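Local atomic coordinates of pyridoxal kinase (Entamoeba histolytica, PDB entry 4S1I), a protein that probably catalyses the ATP-dependent phosphorylation of pyridoxal to pyridoxal 5'-phosphate. Residues V5-S10 / F78-Y83; L109-L114 / V216-T221; D128-L133 / S148-L153; K205-E210 / T244-L249; A237-I242 / E272-T277. One frame throughout, in Å; residues are numbered along the deposited sequence.

Contact 1: V5-S10 / F78-Y83; sequences VLTISS and FLVTGY. With PLP (pyridoxal-5'-phosphate), chain C.
V5 starts the pairing of two parallel strands by resting on F78. Its CG2 touches F78 CB, while the F78 ring turns away from strand 5-9. L6 makes two backbone bonds, L6 N to F78 O at 3.0 Å and V80 N to L6 O at 2.9 Å. Its side chain lies beside that of L79 and points the same way, with L6 CD2 3.7 Å from L79 CD1. T7 lies alongside V80 on the other face of the sheet; its OG1 is held by N19 and Y222. I8 continues the ladder with I8 N to V80 O and G82 N to I8 O, both 2.9 Å. S9 changes the pattern. Its OG stands anti to the backbone N (chi1 -165°) and accepts Y83 N at 2.9 Å, so a side chain takes over where the ladder of carbonyls ends. S10 then reaches the ligand. S10 OG donates to the phenolic O3 of PLP over a very short 2.5 Å. The same PLP lies over one face of the Y83 ring, its C2A 4.1 Å above the ring centre. S10 and T45 are both PLP-binding residues. The ligand thus sits at the C-terminal ends of parallel strands, as in the ribokinase-like fold. Strand 33-41 flanks strand 5-9, and strand 107-110 flanks strand 78-81. Helix 216-230 packs on V5, F78 and V80.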
# COMPACT_ATOMS: atom_id res chain seq x y z
N VAL A 5 11.56 1.88 -8.97
CA VAL A 5 10.91 3.15 -8.66
C VAL A 5 10.97 3.47 -7.18
O VAL A 5 10.83 2.59 -6.34
CB VAL A 5 9.36 3.13 -9.00
CG1 VAL A 5 8.79 4.46 -8.74
CG2 VAL A 5 9.18 2.73 -10.41
N LEU A 6 11.29 4.73 -6.84
CA LEU A 6 11.17 5.28 -5.49
C LEU A 6 10.10 6.35 -5.56
O LEU A 6 10.22 7.29 -6.31
CB LEU A 6 12.50 5.86 -4.98
CG LEU A 6 12.49 6.75 -3.75
CD1 LEU A 6 12.06 5.94 -2.58
CD2 LEU A 6 13.85 7.41 -3.55
N THR A 7 9.04 6.19 -4.74
CA THR A 7 7.92 7.14 -4.76
C THR A 7 7.65 7.67 -3.35
O THR A 7 7.49 6.88 -2.43
CB THR A 7 6.66 6.63 -5.47
OG1 THR A 7 5.51 7.48 -5.21
CG2 THR A 7 6.34 5.23 -5.13
N ILE A 8 7.66 8.99 -3.24
CA ILE A 8 7.57 9.72 -1.97
C ILE A 8 6.30 10.54 -1.98
O ILE A 8 6.23 11.51 -2.72
CB ILE A 8 8.79 10.58 -1.76
CG1 ILE A 8 10.07 9.78 -1.82
CG2 ILE A 8 8.67 11.40 -0.46
CD1 ILE A 8 11.30 10.60 -1.97
N SER A 9 5.30 10.13 -1.20
CA SER A 9 4.03 10.81 -1.17
C SER A 9 3.23 10.38 0.06
O SER A 9 3.71 9.57 0.85
CB SER A 9 3.28 10.56 -2.49
OG SER A 9 2.18 11.50 -2.61
N SER A 10 2.02 10.87 0.14
CA SER A 10 1.17 10.65 1.29
C SER A 10 0.57 9.28 1.42
O SER A 10 0.53 8.51 0.43
CB SER A 10 0.09 11.70 1.26
OG SER A 10 -0.66 11.60 0.09
N PHE A 78 13.67 5.51 -11.62
CA PHE A 78 12.56 6.43 -11.62
C PHE A 78 12.31 6.93 -10.21
O PHE A 78 12.32 6.14 -9.27
CB PHE A 78 11.29 5.77 -12.18
CG PHE A 78 11.46 5.31 -13.57
CD1 PHE A 78 11.96 4.05 -13.88
CD2 PHE A 78 11.12 6.20 -14.62
CE1 PHE A 78 12.18 3.70 -15.23
CE2 PHE A 78 11.25 5.85 -15.92
CZ PHE A 78 11.81 4.61 -16.23
N LEU A 79 12.05 8.22 -10.10
CA LEU A 79 11.71 8.83 -8.82
C LEU A 79 10.41 9.58 -9.02
O LEU A 79 10.19 10.20 -10.07
CB LEU A 79 12.73 9.85 -8.43
CG LEU A 79 12.48 10.64 -7.18
CD1 LEU A 79 12.38 9.75 -5.97
CD2 LEU A 79 13.67 11.59 -7.06
N VAL A 80 9.51 9.48 -8.04
CA VAL A 80 8.26 10.26 -8.13
C VAL A 80 8.07 10.92 -6.76
O VAL A 80 8.25 10.26 -5.77
CB VAL A 80 6.97 9.39 -8.27
CG1 VAL A 80 5.71 10.23 -8.49
CG2 VAL A 80 7.05 8.51 -9.39
N THR A 81 7.63 12.17 -6.75
CA THR A 81 7.21 12.81 -5.56
C THR A 81 5.81 13.33 -5.75
O THR A 81 5.38 13.60 -6.86
CB THR A 81 8.13 13.95 -5.14
OG1 THR A 81 8.08 15.00 -6.08
CG2 THR A 81 9.54 13.48 -4.92
N GLY A 82 5.10 13.44 -4.62
CA GLY A 82 3.76 13.91 -4.57
C GLY A 82 3.51 14.85 -3.39
O GLY A 82 4.01 15.97 -3.36
N TYR A 83 2.64 14.39 -2.54
CA TYR A 83 2.22 15.24 -1.42
C TYR A 83 3.16 15.29 -0.23
O TYR A 83 3.54 14.26 0.26
CB TYR A 83 0.86 14.74 -0.93
CG TYR A 83 0.20 15.53 0.21
CD1 TYR A 83 0.55 15.33 1.49
CD2 TYR A 83 -0.88 16.33 -0.08
CE1 TYR A 83 -0.10 16.00 2.56
CE2 TYR A 83 -1.52 16.99 0.97
CZ TYR A 83 -1.14 16.79 2.28
OH TYR A 83 -1.81 17.45 3.30
N1 PLP C . -5.27 14.56 1.38
C2 PLP C . -4.11 13.93 1.13
C2A PLP C . -3.36 13.33 2.25
C3 PLP C . -3.56 13.83 -0.18
O3 PLP C . -2.45 13.25 -0.43
C4 PLP C . -4.27 14.43 -1.28
C4A PLP C . -3.73 14.33 -2.60
O4A PLP C . -4.31 14.50 -3.61
C5 PLP C . -5.47 15.03 -0.87
C6 PLP C . -5.89 15.06 0.45
C5A PLP C . -6.40 15.69 -1.76
O4P PLP C . -7.58 15.45 -1.06
P PLP C . -8.77 16.52 -0.97
O1P PLP C . -8.85 17.26 -2.24
O2P PLP C . -8.55 17.46 0.16
O3P PLP C . -9.90 15.59 -0.84

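Contact 2: L109-L114 / V216-T221; sequences LCDPIL and VGDTLT. With PLP (pyridoxal-5'-phosphate), chain C.
The active site of this ribokinase-like kinase lies here, where strand 107-110 ends opposite the first turns of helix 216-230. D111 is a magnesium-binding residue, and its side chain lies about 4 Å from the bound magnesium ion here. G217 belongs to the ADP site. The D111 side chain faces the helix; a chi1 of -172° extends it away from its own backbone N and brings OD2 to 2.9 Å from T221 OG1. This is a likely hydrogen bond, although the hydroxyl proton has another acceptor nearby. D218, about one turn earlier, faces D111 across two waters. The two carboxylates do not pair directly: D111 OD2 and D218 OD1 are 3.9 Å apart. Each water donates to both oxygens. Water 1 is 2.8 Å from D111 OD2. The other oxygen, D218 OD2, accepts the backbone N of G18 and lies 3.2 Å from PLP O4A, so D218 faces both the waters and the ligand. Beside T221 OG1, the T221 CG2 methyl packs on L109 CD2 at 3.8 Å. I113 crosses D218 at about a right angle, and its CD1 methyl ends 3.5 Å from D218 OD1.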
# COMPACT_ATOMS: atom_id res chain seq x y z
N LEU A 109 9.74 12.26 -12.01
CA LEU A 109 8.43 12.87 -12.23
C LEU A 109 7.97 13.51 -10.93
O LEU A 109 7.81 12.82 -9.94
CB LEU A 109 7.44 11.81 -12.68
CG LEU A 109 6.04 12.37 -13.07
CD1 LEU A 109 5.32 11.41 -14.02
CD2 LEU A 109 5.18 12.67 -11.87
N CYS A 110 7.82 14.83 -10.94
CA CYS A 110 7.38 15.56 -9.76
C CYS A 110 5.92 15.89 -10.01
O CYS A 110 5.61 16.62 -10.96
CB CYS A 110 8.15 16.84 -9.56
SG CYS A 110 7.62 17.82 -8.13
N ASP A 111 5.05 15.37 -9.16
CA ASP A 111 3.65 15.75 -9.20
C ASP A 111 3.55 16.83 -8.10
O ASP A 111 3.68 16.53 -6.92
CB ASP A 111 2.70 14.58 -8.93
CG ASP A 111 1.26 14.92 -9.17
OD1 ASP A 111 0.94 16.09 -9.47
OD2 ASP A 111 0.36 14.05 -8.98
N PRO A 112 3.42 18.12 -8.48
CA PRO A 112 3.61 19.21 -7.50
C PRO A 112 2.30 19.47 -6.81
O PRO A 112 1.63 20.47 -7.13
CB PRO A 112 4.05 20.37 -8.37
CG PRO A 112 3.30 20.13 -9.63
CD PRO A 112 3.26 18.64 -9.83
N ILE A 113 1.93 18.55 -5.91
CA ILE A 113 0.65 18.53 -5.31
C ILE A 113 0.50 19.68 -4.33
O ILE A 113 1.18 19.70 -3.26
CB ILE A 113 0.41 17.21 -4.59
CG1 ILE A 113 0.45 16.07 -5.62
CG2 ILE A 113 -0.97 17.25 -3.96
CD1 ILE A 113 0.23 14.67 -5.03
N LEU A 114 -0.31 20.66 -4.69
CA LEU A 114 -0.57 21.83 -3.88
C LEU A 114 -2.01 22.19 -3.69
O LEU A 114 -2.40 22.75 -2.64
CB LEU A 114 0.11 23.04 -4.45
CG LEU A 114 1.63 22.91 -4.61
CD1 LEU A 114 2.15 24.14 -5.32
CD2 LEU A 114 2.40 22.70 -3.28
N VAL A 216 -8.36 11.42 -8.45
CA VAL A 216 -8.28 11.37 -9.96
C VAL A 216 -6.94 11.76 -10.48
O VAL A 216 -6.32 11.06 -11.31
CB VAL A 216 -9.37 12.24 -10.60
CG1 VAL A 216 -9.12 12.47 -12.08
CG2 VAL A 216 -10.68 11.57 -10.37
N GLY A 217 -6.42 12.88 -10.03
CA GLY A 217 -5.15 13.35 -10.51
C GLY A 217 -4.02 12.39 -10.18
O GLY A 217 -3.07 12.14 -11.01
N ASP A 218 -4.02 11.87 -8.95
CA ASP A 218 -3.02 10.93 -8.54
C ASP A 218 -3.06 9.66 -9.35
O ASP A 218 -2.00 9.11 -9.70
CB ASP A 218 -3.16 10.56 -7.04
CG ASP A 218 -3.00 11.76 -6.12
OD1 ASP A 218 -2.27 12.71 -6.49
OD2 ASP A 218 -3.58 11.76 -5.02
N THR A 219 -4.25 9.16 -9.61
CA THR A 219 -4.41 7.99 -10.47
C THR A 219 -3.78 8.26 -11.86
O THR A 219 -3.09 7.39 -12.43
CB THR A 219 -5.86 7.57 -10.53
OG1 THR A 219 -6.28 7.23 -9.18
CG2 THR A 219 -6.09 6.39 -11.42
N LEU A 220 -4.09 9.42 -12.42
CA LEU A 220 -3.53 9.78 -13.77
C LEU A 220 -2.02 9.73 -13.70
O LEU A 220 -1.39 9.13 -14.66
CB LEU A 220 -3.97 11.13 -14.21
CG LEU A 220 -3.53 11.70 -15.54
CD1 LEU A 220 -4.35 10.91 -16.58
CD2 LEU A 220 -3.92 13.13 -15.66
N THR A 221 -1.42 10.36 -12.70
CA THR A 221 0.03 10.40 -12.52
C THR A 221 0.65 9.03 -12.54
O THR A 221 1.67 8.76 -13.27
CB THR A 221 0.42 11.11 -11.22
OG1 THR A 221 0.09 12.49 -11.39
CG2 THR A 221 1.96 10.94 -10.86
N1 PLP C . -5.27 14.56 1.38
C2 PLP C . -4.11 13.93 1.13
C2A PLP C . -3.36 13.33 2.25
C3 PLP C . -3.56 13.83 -0.18
O3 PLP C . -2.45 13.25 -0.43
C4 PLP C . -4.27 14.43 -1.28
C4A PLP C . -3.73 14.33 -2.60
O4A PLP C . -4.31 14.50 -3.61
C5 PLP C . -5.47 15.03 -0.87
C6 PLP C . -5.89 15.06 0.45
C5A PLP C . -6.40 15.69 -1.76
O4P PLP C . -7.58 15.45 -1.06
P PLP C . -8.77 16.52 -0.97
O1P PLP C . -8.85 17.26 -2.24
O2P PLP C . -8.55 17.46 0.16
O3P PLP C . -9.90 15.59 -0.84
O HOH W 1 0.40 11.82 -7.33
O HOH W 2 -2.19 14.80 -8.97

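Contact 3: D128-L133 / S148-L153; sequences DSMKEL and SFLTGL
K131, F149 and L150 carry this packing between two helices, 124-133 and 144-151, on the outer side of the ribokinase-like fold. Strand 139-140 lies between these helices in the chain. K131 is the long arm. Its chain is extended beyond CG and crosses the F149 side chain at about a right angle. K131 CE lies 3.6 Å from both F149 CE2 and F149 O, so methylene carbon, rather than the ammonium group, makes the closest approach. Nearer the helix, K131 runs past L150 in the opposite direction, with K131 CG 4.0 Å from L150 CD2. The same methyl also meets M130 CG at 4.2 Å. L150 is therefore wedged against two successive residues of helix 124-133. M130 bends at chi2 and chi3, and its far end turns away from helix 144-151 toward P112 and C110. F149 also touches L114, which ties the contact to the loop after strand 107-110. G152, the first residue after helix 144-151, has positive phi, and T151 OG1 accepts L153 N in an ST turn. On the exposed side, D128 OD1 comes in the plane of the F149 ring to its edge, 3.8 Å from F149 CZ.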
# COMPACT_ATOMS: atom_id res chain seq x y z
N ASP A 128 5.97 27.12 -1.29
CA ASP A 128 7.20 27.78 -1.59
C ASP A 128 8.31 26.79 -1.85
O ASP A 128 9.07 26.92 -2.82
CB ASP A 128 7.61 28.74 -0.42
CG ASP A 128 6.58 29.85 -0.17
OD1 ASP A 128 5.77 30.17 -1.10
OD2 ASP A 128 6.58 30.41 0.98
N SER A 129 8.40 25.76 -1.04
CA SER A 129 9.44 24.74 -1.22
C SER A 129 9.27 23.96 -2.51
O SER A 129 10.26 23.56 -3.14
CB SER A 129 9.49 23.79 -0.03
OG SER A 129 8.37 22.96 0.03
N MET A 130 8.04 23.82 -2.99
CA MET A 130 7.80 23.11 -4.28
C MET A 130 8.37 23.81 -5.51
O MET A 130 8.75 23.15 -6.48
CB MET A 130 6.27 22.94 -4.47
CG MET A 130 5.86 21.97 -5.57
SD MET A 130 6.42 20.30 -5.41
CE MET A 130 5.56 19.77 -3.96
N LYS A 131 8.39 25.13 -5.51
CA LYS A 131 9.08 25.89 -6.53
C LYS A 131 10.56 25.47 -6.66
O LYS A 131 11.10 25.53 -7.75
CB LYS A 131 9.02 27.39 -6.22
CG LYS A 131 7.64 27.97 -6.41
CD LYS A 131 7.58 29.42 -5.95
CE LYS A 131 6.27 30.07 -6.35
NZ LYS A 131 6.22 31.50 -5.95
N GLU A 132 11.21 25.09 -5.56
CA GLU A 132 12.59 24.60 -5.64
C GLU A 132 12.66 23.15 -6.08
O GLU A 132 13.44 22.80 -7.00
CB GLU A 132 13.32 24.79 -4.35
CG GLU A 132 13.52 26.25 -4.02
CD GLU A 132 14.41 27.00 -5.03
OE1 GLU A 132 15.29 26.40 -5.69
OE2 GLU A 132 14.24 28.21 -5.15
N LEU A 133 11.77 22.33 -5.59
CA LEU A 133 11.73 20.93 -6.00
C LEU A 133 11.56 20.67 -7.50
O LEU A 133 12.26 19.86 -8.07
CB LEU A 133 10.68 20.13 -5.24
CG LEU A 133 10.67 18.61 -5.48
CD1 LEU A 133 12.01 17.92 -5.17
CD2 LEU A 133 9.58 18.00 -4.67
N SER A 148 -0.42 27.88 -11.98
CA SER A 148 -0.55 29.28 -11.67
C SER A 148 0.26 29.66 -10.44
O SER A 148 0.91 30.70 -10.40
CB SER A 148 -2.07 29.57 -11.42
OG SER A 148 -2.23 30.89 -11.07
N PHE A 149 0.16 28.84 -9.40
CA PHE A 149 0.89 29.15 -8.19
C PHE A 149 2.39 29.10 -8.43
O PHE A 149 3.14 30.04 -8.03
CB PHE A 149 0.60 28.25 -7.03
CG PHE A 149 1.56 28.53 -5.91
CD1 PHE A 149 1.40 29.68 -5.08
CD2 PHE A 149 2.72 27.77 -5.77
CE1 PHE A 149 2.31 29.98 -4.10
CE2 PHE A 149 3.65 28.09 -4.76
CZ PHE A 149 3.45 29.20 -3.96
N LEU A 150 2.82 28.11 -9.18
CA LEU A 150 4.26 27.91 -9.38
C LEU A 150 4.93 29.05 -10.16
O LEU A 150 6.17 29.28 -10.05
CB LEU A 150 4.53 26.59 -10.06
CG LEU A 150 4.31 25.35 -9.24
CD1 LEU A 150 4.29 24.15 -10.18
CD2 LEU A 150 5.36 25.22 -8.13
N THR A 151 4.15 29.69 -11.01
CA THR A 151 4.68 30.72 -11.91
C THR A 151 4.23 32.17 -11.57
O THR A 151 4.73 33.15 -12.16
CB THR A 151 4.23 30.44 -13.36
OG1 THR A 151 2.78 30.47 -13.43
CG2 THR A 151 4.77 29.16 -13.86
N GLY A 152 3.22 32.31 -10.71
CA GLY A 152 2.58 33.58 -10.50
C GLY A 152 1.73 34.16 -11.62
O GLY A 152 1.43 35.33 -11.61
N LEU A 153 1.40 33.32 -12.61
CA LEU A 153 0.51 33.73 -13.69
C LEU A 153 -0.87 33.18 -13.50
O LEU A 153 -1.05 32.07 -12.96
CB LEU A 153 1.03 33.19 -15.05
CG LEU A 153 1.92 34.08 -15.87
CD1 LEU A 153 3.03 34.78 -15.06
CD2 LEU A 153 2.43 33.39 -17.14

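Contact 4: K205-E210 / T244-L249; sequences KIPRIE and TLQTIL
I206 and I209 meet Q246 from two directions. I206 crosses the Q246 side chain obliquely and sets its CG2 methyl 3.4 Å from Q246 CD. I209 slides past Q246 in the opposite direction, and its CD1 is 3.4 Å from Q246 NE2. The amide of Q246 is thus touched by two methyl-bearing branches. A bend at chi2 (-73°) turns this amide across to the strand end. There Q246 NE2 also comes within 3.5 Å of P207 O, a close approach without a hydrogen bond. One turn further along helix 234-250, L249 CB supports I209 CD1 at 4.0 Å. F274 touches I206, P207 and Q246 as well. I209 and Q246 are both ADP-binding residues, so the contact joins the end of strand 202-207 to helix 234-250 at the nucleotide site. The chemistry is mainly apolar contact around one amide, which is consistent with van der Waals packing being what positions the Q246 amide between the segments.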
# COMPACT_ATOMS: atom_id res chain seq x y z
N LYS A 205 -8.41 17.25 -25.69
CA LYS A 205 -9.65 17.77 -25.16
C LYS A 205 -10.44 16.63 -24.57
O LYS A 205 -10.63 15.64 -25.21
CB LYS A 205 -10.41 18.53 -26.22
CG LYS A 205 -11.82 18.98 -25.81
CD LYS A 205 -12.67 19.51 -26.97
CE LYS A 205 -11.99 20.72 -27.60
NZ LYS A 205 -12.85 21.39 -28.63
N ILE A 206 -10.90 16.78 -23.33
CA ILE A 206 -11.56 15.70 -22.59
C ILE A 206 -12.92 16.21 -22.22
O ILE A 206 -12.99 17.29 -21.71
CB ILE A 206 -10.76 15.43 -21.27
CG1 ILE A 206 -9.31 15.06 -21.59
CG2 ILE A 206 -11.33 14.29 -20.47
CD1 ILE A 206 -9.16 13.88 -22.54
N PRO A 207 -14.00 15.43 -22.47
CA PRO A 207 -15.27 15.95 -21.97
C PRO A 207 -15.31 15.95 -20.43
O PRO A 207 -14.87 15.00 -19.80
CB PRO A 207 -16.33 14.99 -22.54
CG PRO A 207 -15.62 14.02 -23.40
CD PRO A 207 -14.14 14.24 -23.32
N ARG A 208 -15.85 17.03 -19.87
CA ARG A 208 -16.06 17.17 -18.43
C ARG A 208 -17.09 16.13 -17.97
O ARG A 208 -18.13 15.94 -18.62
CB ARG A 208 -16.51 18.61 -18.12
CG ARG A 208 -16.95 18.90 -16.69
CD ARG A 208 -17.73 20.20 -16.55
NE ARG A 208 -19.05 20.17 -17.20
CZ ARG A 208 -20.25 20.08 -16.61
NH1 ARG A 208 -20.38 19.97 -15.29
NH2 ARG A 208 -21.35 20.10 -17.37
N ILE A 209 -16.79 15.43 -16.89
CA ILE A 209 -17.68 14.46 -16.25
C ILE A 209 -18.00 15.10 -14.88
O ILE A 209 -17.08 15.51 -14.14
CB ILE A 209 -17.02 13.04 -16.15
CG1 ILE A 209 -16.82 12.44 -17.56
CG2 ILE A 209 -17.84 12.07 -15.31
CD1 ILE A 209 -16.34 10.99 -17.64
N GLU A 210 -19.29 15.21 -14.55
CA GLU A 210 -19.68 15.66 -13.21
C GLU A 210 -19.35 14.57 -12.19
O GLU A 210 -19.32 13.37 -12.51
CB GLU A 210 -21.18 16.02 -13.17
CG GLU A 210 -21.64 16.90 -14.37
CD GLU A 210 -22.84 17.81 -14.06
OE1 GLU A 210 -23.51 17.61 -13.03
OE2 GLU A 210 -23.13 18.72 -14.87
N THR A 244 -7.97 5.75 -19.76
CA THR A 244 -8.26 4.89 -18.66
C THR A 244 -9.04 5.61 -17.58
O THR A 244 -10.03 5.12 -17.11
CB THR A 244 -7.01 4.23 -18.12
OG1 THR A 244 -6.52 3.32 -19.16
CG2 THR A 244 -7.30 3.46 -16.85
N LEU A 245 -8.58 6.80 -17.25
CA LEU A 245 -9.26 7.63 -16.24
C LEU A 245 -10.69 7.94 -16.66
O LEU A 245 -11.59 7.83 -15.87
CB LEU A 245 -8.55 8.90 -16.02
CG LEU A 245 -8.39 9.36 -14.57
CD1 LEU A 245 -8.83 8.55 -13.34
CD2 LEU A 245 -6.97 9.67 -14.40
N GLN A 246 -10.90 8.25 -17.94
CA GLN A 246 -12.26 8.47 -18.41
C GLN A 246 -13.13 7.26 -18.31
O GLN A 246 -14.32 7.36 -17.92
CB GLN A 246 -12.26 9.02 -19.81
CG GLN A 246 -11.76 10.46 -19.79
CD GLN A 246 -12.77 11.46 -19.22
OE1 GLN A 246 -12.55 12.01 -18.17
NE2 GLN A 246 -13.91 11.63 -19.89
N THR A 247 -12.55 6.11 -18.60
CA THR A 247 -13.24 4.83 -18.43
C THR A 247 -13.60 4.57 -16.99
O THR A 247 -14.72 4.16 -16.72
CB THR A 247 -12.41 3.71 -19.03
OG1 THR A 247 -12.28 3.94 -20.41
CG2 THR A 247 -13.05 2.33 -18.77
N ILE A 248 -12.68 4.86 -16.06
CA ILE A 248 -12.94 4.70 -14.64
C ILE A 248 -14.08 5.62 -14.18
O ILE A 248 -15.05 5.23 -13.46
CB ILE A 248 -11.66 4.95 -13.82
CG1 ILE A 248 -10.70 3.79 -14.11
CG2 ILE A 248 -12.03 5.11 -12.35
CD1 ILE A 248 -9.35 4.05 -13.53
N LEU A 249 -13.99 6.84 -14.62
CA LEU A 249 -15.01 7.83 -14.19
C LEU A 249 -16.42 7.50 -14.79
O LEU A 249 -17.41 7.55 -14.08
CB LEU A 249 -14.57 9.22 -14.54
CG LEU A 249 -13.42 9.85 -13.74
CD1 LEU A 249 -12.91 11.01 -14.60
CD2 LEU A 249 -13.96 10.32 -12.38

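Contact 5: A237-I242 / E272-T277; sequences AVNRAI and ESFTIT
This is a polar surface contact between helix 234-250 and the irregular chain leading to strand 277-278. N239 is its centre. A chi1 of -160° swings its amide away from the backbone N and out to the loop. There it makes two bonds with the backbone of one residue. N239 OD1 accepts F274 N at 3.2 Å, in the carbonyl plane and on a lone pair. N239 ND2 gives to F274 O at 2.9 Å, approaching from above the plane of that carbonyl. Both ends of the amide are used, which fixes its rotation. R240 adds a salt bridge: R240 NE donates to E272 OE2 at 3.1 Å (163°), using the anti lone pair of that oxygen. The carboxylate has a second partner, since E272 OE1 is hydrogen-bonded to H236 ND1. On the apolar side, I242 CG2 packs on F274 CD2 at 3.9 Å. The R240 guanidinium also makes a cation-pi contact with W227 of helix 216-230. F274 and I276 lean on strand 202-207, the sheet neighbour of strand 277-278.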
# COMPACT_ATOMS: atom_id res chain seq x y z
N ALA A 237 1.43 7.41 -23.94
CA ALA A 237 1.30 7.15 -22.50
C ALA A 237 0.29 8.14 -21.88
O ALA A 237 -0.59 7.74 -21.13
CB ALA A 237 2.66 7.25 -21.79
N VAL A 238 0.36 9.41 -22.28
CA VAL A 238 -0.66 10.37 -21.87
C VAL A 238 -2.09 9.98 -22.34
O VAL A 238 -3.04 9.94 -21.56
CB VAL A 238 -0.32 11.76 -22.38
CG1 VAL A 238 -1.44 12.77 -21.98
CG2 VAL A 238 0.95 12.24 -21.72
N ASN A 239 -2.23 9.67 -23.63
CA ASN A 239 -3.55 9.31 -24.20
C ASN A 239 -4.11 8.04 -23.49
O ASN A 239 -5.27 8.04 -23.01
CB ASN A 239 -3.45 9.13 -25.71
CG ASN A 239 -4.79 9.24 -26.42
OD1 ASN A 239 -5.86 9.22 -25.82
ND2 ASN A 239 -4.73 9.47 -27.69
N ARG A 240 -3.28 7.02 -23.30
CA ARG A 240 -3.72 5.83 -22.54
C ARG A 240 -4.20 6.20 -21.12
O ARG A 240 -5.30 5.73 -20.69
CB ARG A 240 -2.62 4.83 -22.33
CG ARG A 240 -2.25 4.11 -23.57
CD ARG A 240 -1.26 2.98 -23.36
NE ARG A 240 -0.93 2.35 -24.64
CZ ARG A 240 -0.26 1.22 -24.77
NH1 ARG A 240 0.20 0.59 -23.73
NH2 ARG A 240 -0.10 0.73 -26.01
N ALA A 241 -3.41 7.00 -20.43
CA ALA A 241 -3.73 7.35 -19.05
C ALA A 241 -5.04 8.12 -18.94
O ALA A 241 -5.92 7.79 -18.11
CB ALA A 241 -2.58 8.10 -18.41
N ILE A 242 -5.20 9.15 -19.77
CA ILE A 242 -6.41 9.94 -19.65
C ILE A 242 -7.63 9.14 -20.18
O ILE A 242 -8.72 9.24 -19.62
CB ILE A 242 -6.22 11.31 -20.30
CG1 ILE A 242 -7.28 12.30 -19.82
CG2 ILE A 242 -6.28 11.22 -21.76
CD1 ILE A 242 -7.17 12.69 -18.37
N GLU A 272 -6.44 4.26 -26.68
CA GLU A 272 -6.06 5.65 -26.82
C GLU A 272 -7.27 6.32 -27.47
O GLU A 272 -7.45 6.29 -28.69
CB GLU A 272 -4.73 5.79 -27.57
CG GLU A 272 -3.61 5.13 -26.77
CD GLU A 272 -2.26 5.05 -27.48
OE1 GLU A 272 -2.05 5.86 -28.37
OE2 GLU A 272 -1.39 4.16 -27.12
N SER A 273 -8.19 6.82 -26.64
CA SER A 273 -9.54 7.25 -27.02
C SER A 273 -9.68 8.68 -27.55
O SER A 273 -10.76 9.06 -28.04
CB SER A 273 -10.51 7.26 -25.80
OG SER A 273 -10.57 6.01 -25.19
N PHE A 274 -8.63 9.49 -27.41
CA PHE A 274 -8.75 10.91 -27.67
C PHE A 274 -7.84 11.27 -28.79
O PHE A 274 -6.95 10.50 -29.17
CB PHE A 274 -8.45 11.68 -26.37
CG PHE A 274 -9.50 11.47 -25.30
CD1 PHE A 274 -10.79 11.96 -25.48
CD2 PHE A 274 -9.25 10.68 -24.20
CE1 PHE A 274 -11.79 11.72 -24.57
CE2 PHE A 274 -10.25 10.44 -23.27
CZ PHE A 274 -11.51 10.97 -23.46
N THR A 275 -8.05 12.48 -29.30
CA THR A 275 -7.26 13.01 -30.39
C THR A 275 -6.08 13.86 -29.90
O THR A 275 -6.21 14.77 -29.04
CB THR A 275 -8.14 13.83 -31.31
OG1 THR A 275 -9.16 12.99 -31.89
CG2 THR A 275 -7.31 14.48 -32.40
N ILE A 276 -4.90 13.56 -30.42
CA ILE A 276 -3.74 14.37 -30.13
C ILE A 276 -3.77 15.57 -31.06
O ILE A 276 -3.73 15.40 -32.26
CB ILE A 276 -2.44 13.55 -30.36
CG1 ILE A 276 -2.44 12.28 -29.50
CG2 ILE A 276 -1.19 14.41 -30.13
CD1 ILE A 276 -2.82 12.56 -28.06
N THR A 277 -3.87 16.79 -30.53
CA THR A 277 -3.89 18.00 -31.30
C THR A 277 -2.57 18.77 -31.14
O THR A 277 -2.22 19.27 -30.07
CB THR A 277 -5.10 18.82 -30.88
OG1 THR A 277 -6.26 18.06 -31.24
CG2 THR A 277 -5.14 20.21 -31.58

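Contacts 1 and 2 form the ligand-binding centre. Their centres are about 10 Å apart, they share the main sheet through neighbouring strands 78-81 and 107-110, and both touch PLP. Along the chain, contact 1 closes before contact 2 opens. Contact 3, its centre about 15 Å from that of contact 2, is nested between the two segments of contact 2; M130 packs on C110 and P112. Contacts 4 and 5 have centres about 11 Å apart, use the same helix 234-250 and alternate along the chain. They meet through I206 and F274. Contacts 2 and 4 also cross in sequence, and L220 and L245 join them where helices 216-230 and 234-250 pack. The ADP-site residues of contact 4 are thereby linked to the magnesium and PLP sites.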